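Local coordinates for nadph-flavin oxidoreductase (Vibrio harveyi, PDB 1BKJ), which catalyses the NADPH-dependent reduction of FMN to FMNH2, which it supplies to luciferase for bioluminescence, at residues S47-T52 against E141-P146. Residues are numbered along the deposited sequence; the frame is centred on the assembly and turned at random.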
# COMPACT_ATOMS: atom_id res chain seq x y z
N SER A 47 -2.98 -5.15 11.15
CA SER A 47 -3.77 -4.92 12.36
C SER A 47 -4.03 -3.43 12.44
O SER A 47 -3.17 -2.61 12.06
CB SER A 47 -3.05 -5.39 13.62
OG SER A 47 -3.35 -6.75 13.86
N ILE A 48 -5.24 -3.08 12.88
CA ILE A 48 -5.64 -1.68 13.04
C ILE A 48 -5.87 -1.42 14.51
O ILE A 48 -6.48 -2.24 15.20
CB ILE A 48 -6.96 -1.36 12.26
CG1 ILE A 48 -6.80 -1.66 10.76
CG2 ILE A 48 -7.38 0.13 12.49
CD1 ILE A 48 -8.07 -1.51 9.95
N VAL A 49 -5.30 -0.33 15.03
CA VAL A 49 -5.54 0.05 16.41
C VAL A 49 -6.40 1.32 16.35
O VAL A 49 -5.97 2.34 15.81
CB VAL A 49 -4.25 0.30 17.25
CG1 VAL A 49 -4.62 0.66 18.67
CG2 VAL A 49 -3.35 -0.93 17.26
N ARG A 50 -7.65 1.20 16.81
CA ARG A 50 -8.59 2.32 16.86
C ARG A 50 -8.33 3.03 18.21
O ARG A 50 -8.43 2.40 19.28
CB ARG A 50 -10.04 1.82 16.80
CG ARG A 50 -11.07 2.94 16.80
CD ARG A 50 -12.45 2.43 17.10
NE ARG A 50 -13.41 3.53 17.20
CZ ARG A 50 -14.50 3.52 17.97
NH1 ARG A 50 -14.79 2.47 18.71
NH2 ARG A 50 -15.30 4.57 17.97
N VAL A 51 -7.96 4.31 18.15
CA VAL A 51 -7.66 5.06 19.36
C VAL A 51 -8.79 6.00 19.77
O VAL A 51 -9.02 7.04 19.12
CB VAL A 51 -6.29 5.81 19.22
CG1 VAL A 51 -5.90 6.48 20.53
CG2 VAL A 51 -5.20 4.82 18.84
N THR A 52 -9.52 5.63 20.82
CA THR A 52 -10.64 6.44 21.33
C THR A 52 -10.31 7.19 22.62
O THR A 52 -10.97 8.19 22.93
CB THR A 52 -11.93 5.60 21.57
OG1 THR A 52 -11.69 4.56 22.53
CG2 THR A 52 -12.41 5.00 20.28
N GLU A 141 5.24 1.49 22.12
CA GLU A 141 5.09 1.20 23.54
C GLU A 141 3.73 1.67 24.04
O GLU A 141 3.07 0.97 24.82
CB GLU A 141 6.22 1.85 24.35
N LEU A 142 3.27 2.83 23.54
CA LEU A 142 1.97 3.42 23.93
C LEU A 142 0.80 2.52 23.56
O LEU A 142 -0.14 2.35 24.36
CB LEU A 142 1.80 4.81 23.28
CG LEU A 142 0.59 5.68 23.63
CD1 LEU A 142 0.50 5.90 25.14
CD2 LEU A 142 0.70 7.00 22.91
N LEU A 143 0.90 1.90 22.39
CA LEU A 143 -0.13 1.00 21.88
C LEU A 143 0.04 -0.45 22.34
O LEU A 143 -0.82 -1.29 22.07
CB LEU A 143 -0.21 1.09 20.35
CG LEU A 143 -0.55 2.48 19.77
CD1 LEU A 143 -0.58 2.43 18.27
CD2 LEU A 143 -1.88 3.00 20.30
N GLY A 144 1.15 -0.73 23.02
CA GLY A 144 1.44 -2.07 23.54
C GLY A 144 1.65 -3.14 22.49
O GLY A 144 1.25 -4.29 22.70
N LEU A 145 2.24 -2.75 21.35
CA LEU A 145 2.50 -3.67 20.25
C LEU A 145 3.53 -4.73 20.66
O LEU A 145 4.59 -4.40 21.17
CB LEU A 145 2.96 -2.92 18.98
CG LEU A 145 2.05 -1.84 18.37
CD1 LEU A 145 2.65 -1.39 17.03
CD2 LEU A 145 0.61 -2.32 18.18
N PRO A 146 3.21 -6.02 20.49
CA PRO A 146 4.10 -7.13 20.85
C PRO A 146 5.24 -7.37 19.85
O PRO A 146 5.38 -6.62 18.88
CB PRO A 146 3.13 -8.30 20.88
CG PRO A 146 2.27 -8.00 19.71
CD PRO A 146 1.98 -6.55 19.86
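L143 rests its CD2 methyl against two valine methyls that lie side by side, V49 CG1 (4.0 Å) and V51 CG2 (4.1 Å). The two valines use different branches for this. V49 offers the methyl anti to its backbone N (chi1 -179°), V51 the one anti to its carbonyl carbon, and L143 runs obliquely to the first and at about a right angle to the second. A looser apolar contact follows two residues further on, where L145 CD2 reaches V49 CG2 at 4.3 Å. The closest approaches of V49 are thus shared between its methyls, CG1 to L143 and CG2 to L145. No hydrogen bond joins the segments, and all four touching residues are buried.

L143 and L145 flank G144, where the backbone first departs from helical angles (phi 65°) in a Schellman motif after helix 136-142; G144 N bonds to E141 O at 3.1 Å. Within the nitroreductase fold, the chain runs on from this turn into strand 149-158 of the antiparallel sheet, in which strand 46-50 is outermost in its own chain. L143 also touches V78 and L145 touches C80, both on the adjoining strand 75-82. Along I48 to R50 the sheet continues into the second subunit through a parallel strand, and N179 of that subunit packs on both V49 and L143. V51 meets L60 of helix 54-63.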